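Long-range contact in N-(5'-phosphoribosyl)anthranilate isomerase (Thermococcus kodakarensis, PDB 5LHF), which catalyses the isomerisation of N-(5-phospho-beta-D-ribosyl)anthranilate to 1-(2-carboxyphenylamino)-1-deoxy-D-ribulose 5-phosphate, the third of five steps from chorismate to L-tryptophan: residues 40-48 with 69-77. Residues are numbered along the deposited sequence; the frame is centred on the assembly and turned at random.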
loop_
_atom_site.group_PDB
_atom_site.type_symbol
_atom_site.label_atom_id
_atom_site.label_comp_id
_atom_site.label_asym_id
_atom_site.label_seq_id
_atom_site.Cartn_x
_atom_site.Cartn_y
_atom_site.Cartn_z
ATOM N N PRO A 40 -13.634 -12.287 -3.663
ATOM C CA PRO A 40 -13.252 -13.331 -4.628
ATOM C C PRO A 40 -12.597 -12.762 -5.891
ATOM O O PRO A 40 -12.839 -11.615 -6.270
ATOM C CB PRO A 40 -14.581 -14.028 -4.949
ATOM C CG PRO A 40 -15.553 -13.533 -3.916
ATOM C CD PRO A 40 -15.079 -12.215 -3.444
ATOM N N LEU A 41 -11.780 -13.602 -6.536
ATOM C CA LEU A 41 -11.072 -13.179 -7.760
ATOM C C LEU A 41 -12.024 -12.631 -8.812
ATOM O O LEU A 41 -11.699 -11.656 -9.488
ATOM C CB LEU A 41 -10.264 -14.342 -8.343
ATOM C CG LEU A 41 -8.961 -14.750 -7.663
ATOM C CD1 LEU A 41 -8.230 -15.810 -8.488
ATOM C CD2 LEU A 41 -8.060 -13.566 -7.422
ATOM N N LYS A 42 -13.191 -13.270 -9.008
ATOM C CA LYS A 42 -14.099 -12.743 -10.023
ATOM C C LYS A 42 -14.564 -11.334 -9.665
ATOM O O LYS A 42 -14.719 -10.474 -10.547
ATOM C CB LYS A 42 -15.306 -13.668 -10.195
ATOM C CG LYS A 42 -16.219 -13.216 -11.295
ATOM C CD LYS A 42 -17.593 -13.821 -11.161
ATOM C CE LYS A 42 -18.124 -14.203 -12.509
ATOM N NZ LYS A 42 -18.773 -13.091 -13.178
ATOM N N THR A 43 -14.825 -11.090 -8.382
ATOM C CA THR A 43 -15.249 -9.756 -7.972
ATOM C C THR A 43 -14.131 -8.748 -8.196
ATOM O O THR A 43 -14.375 -7.638 -8.686
ATOM C CB THR A 43 -15.687 -9.766 -6.503
ATOM O OG1 THR A 43 -16.756 -10.705 -6.327
ATOM C CG2 THR A 43 -16.160 -8.389 -6.077
ATOM N N ALA A 44 -12.894 -9.129 -7.858
ATOM C CA ALA A 44 -11.752 -8.255 -8.123
ATOM C C ALA A 44 -11.579 -8.015 -9.618
ATOM O O ALA A 44 -11.242 -6.905 -10.045
ATOM C CB ALA A 44 -10.477 -8.863 -7.538
ATOM N N ALA A 45 -11.789 -9.053 -10.433
ATOM C CA ALA A 45 -11.666 -8.882 -11.877
ATOM C C ALA A 45 -12.643 -7.828 -12.397
ATOM O O ALA A 45 -12.320 -7.062 -13.315
ATOM C CB ALA A 45 -11.882 -10.228 -12.570
ATOM N N GLU A 46 -13.845 -7.777 -11.829
ATOM C CA GLU A 46 -14.812 -6.781 -12.285
ATOM C C GLU A 46 -14.387 -5.374 -11.900
ATOM O O GLU A 46 -14.466 -4.448 -12.720
ATOM C CB GLU A 46 -16.200 -7.083 -11.737
ATOM C CG GLU A 46 -17.193 -5.972 -12.069
ATOM C CD GLU A 46 -17.463 -5.846 -13.559
ATOM O OE1 GLU A 46 -16.639 -5.253 -14.293
ATOM O OE2 GLU A 46 -18.521 -6.332 -14.013
ATOM N N LEU A 47 -13.926 -5.183 -10.660
ATOM C CA LEU A 47 -13.479 -3.856 -10.261
ATOM C C LEU A 47 -12.283 -3.428 -11.092
ATOM O O LEU A 47 -12.200 -2.273 -11.521
ATOM C CB LEU A 47 -13.148 -3.836 -8.767
ATOM C CG LEU A 47 -14.296 -4.353 -7.885
ATOM C CD1 LEU A 47 -13.854 -4.534 -6.441
ATOM C CD2 LEU A 47 -15.503 -3.404 -7.958
ATOM N N ILE A 48 -11.365 -4.360 -11.362
ATOM C CA ILE A 48 -10.164 -4.030 -12.124
ATOM C C ILE A 48 -10.533 -3.583 -13.537
ATOM O O ILE A 48 -9.887 -2.695 -14.115
ATOM C CB ILE A 48 -9.199 -5.234 -12.108
ATOM C CG1 ILE A 48 -8.506 -5.327 -10.731
ATOM C CG2 ILE A 48 -8.150 -5.148 -13.216
ATOM C CD1 ILE A 48 -7.869 -6.702 -10.466
ATOM N N ASN A 69 -1.729 -17.264 -11.247
ATOM C CA ASN A 69 -3.142 -17.571 -11.417
ATOM C C ASN A 69 -4.005 -16.334 -11.200
ATOM O O ASN A 69 -4.954 -16.081 -11.955
ATOM C CB ASN A 69 -3.572 -18.670 -10.444
ATOM C CG ASN A 69 -5.067 -18.925 -10.512
ATOM O OD1 ASN A 69 -5.561 -19.476 -11.503
ATOM N ND2 ASN A 69 -5.805 -18.487 -9.483
ATOM N N ALA A 70 -3.704 -15.556 -10.163
ATOM C CA ALA A 70 -4.559 -14.415 -9.859
ATOM C C ALA A 70 -4.423 -13.329 -10.918
ATOM O O ALA A 70 -5.405 -12.661 -11.254
ATOM C CB ALA A 70 -4.241 -13.873 -8.464
ATOM N N VAL A 71 -3.220 -13.156 -11.475
ATOM C CA VAL A 71 -3.041 -12.178 -12.550
ATOM C C VAL A 71 -3.773 -12.628 -13.814
ATOM O O VAL A 71 -4.417 -11.817 -14.497
ATOM C CB VAL A 71 -1.541 -11.935 -12.800
ATOM C CG1 VAL A 71 -1.311 -11.021 -13.978
ATOM C CG2 VAL A 71 -0.921 -11.298 -11.560
ATOM N N GLU A 72 -3.684 -13.917 -14.156
ATOM C CA GLU A 72 -4.414 -14.407 -15.328
ATOM C C GLU A 72 -5.913 -14.212 -15.172
ATOM O O GLU A 72 -6.599 -13.842 -16.135
ATOM C CB GLU A 72 -4.123 -15.893 -15.579
ATOM C CG GLU A 72 -2.691 -16.180 -15.889
ATOM C CD GLU A 72 -2.412 -17.667 -16.042
ATOM O OE1 GLU A 72 -1.229 -18.022 -16.244
ATOM O OE2 GLU A 72 -3.371 -18.469 -15.955
ATOM N N LYS A 73 -6.452 -14.487 -13.977
ATOM C CA LYS A 73 -7.905 -14.445 -13.807
ATOM C C LYS A 73 -8.431 -13.008 -13.744
ATOM O O LYS A 73 -9.552 -12.738 -14.196
ATOM C CB LYS A 73 -8.318 -15.204 -12.539
ATOM C CG LYS A 73 -8.046 -16.711 -12.585
ATOM C CD LYS A 73 -8.949 -17.410 -13.597
ATOM C CE LYS A 73 -9.040 -18.913 -13.328
ATOM N NZ LYS A 73 -7.686 -19.554 -13.246
ATOM N N THR A 74 -7.648 -12.082 -13.191
ATOM C CA THR A 74 -8.133 -10.723 -12.958
ATOM C C THR A 74 -7.716 -9.714 -14.021
ATOM O O THR A 74 -8.312 -8.634 -14.092
ATOM C CB THR A 74 -7.644 -10.193 -11.607
ATOM O OG1 THR A 74 -6.208 -10.172 -11.601
ATOM C CG2 THR A 74 -8.155 -11.075 -10.465
ATOM N N GLY A 75 -6.690 -10.002 -14.807
ATOM C CA GLY A 75 -6.201 -8.978 -15.699
ATOM C C GLY A 75 -5.443 -7.854 -15.036
ATOM O O GLY A 75 -5.236 -6.812 -15.666
ATOM N N ALA A 76 -5.014 -8.029 -13.786
ATOM C CA ALA A 76 -4.354 -6.944 -13.062
ATOM C C ALA A 76 -3.132 -6.443 -13.817
ATOM O O ALA A 76 -2.367 -7.225 -14.381
ATOM C CB ALA A 76 -3.925 -7.400 -11.668
ATOM N N GLU A 77 -2.960 -5.124 -13.817
ATOM C CA GLU A 77 -1.809 -4.421 -14.355
ATOM C C GLU A 77 -0.824 -4.026 -13.262
ATOM O O GLU A 77 0.364 -3.801 -13.537
ATOM C CB GLU A 77 -2.348 -3.169 -15.064
ATOM C CG GLU A 77 -3.161 -3.453 -16.321
ATOM C CD GLU A 77 -2.255 -3.743 -17.482
ATOM O OE1 GLU A 77 -2.712 -4.368 -18.481
ATOM O OE2 GLU A 77 -1.061 -3.344 -17.399
HETATM O O HOH W 1 -10.557 -7.574 -15.399
#
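L41 and T74 interlock as reciprocal knobs: L41 sits among N69, A70, K73 and T74, and T74 among L41, A44, A45 and I48. The two methyls of L41 divide the work, CD1 lying 3.7 Å from N69 ND2 and near K73 CB, CD2 resting 4.0 Å from A70 CB and beside T74 CG2. A45 CB lies 3.8 Å from T74 CA, and this small side chain lets the backbones close in. I48 straddles the end of helix 64-74, its CD1 3.7 Å from T74 CB and its CG2 against T74 O.

Polar bonds hold the end of helix 64-74 and the turn after it. With T74 OG1 set between its own N and carbonyl carbon (chi1 61°), the hydroxyl donates to A70 O (2.6 Å), which also takes T74 N from the opposite face, and accepts from A76 N in an ST turn; CG2 is thereby turned to L41 and A44. With alanine in place of T74, a gap would probably open where CG2 meets L41 and A44, and A76 N and A70 O would lose their hydroxyl partner. K73 bends back, NZ donating to N69 OD1 (2.7 Å).

Between the helices, one water donates to both A45 O and T74 O. The axes of 41-48 and 69-74 approach to 9.2 Å and cross at -54°. Behind them, I48 and T74 reach strand 55-59, so this is the packing of consecutive outer helices around a TIM barrel.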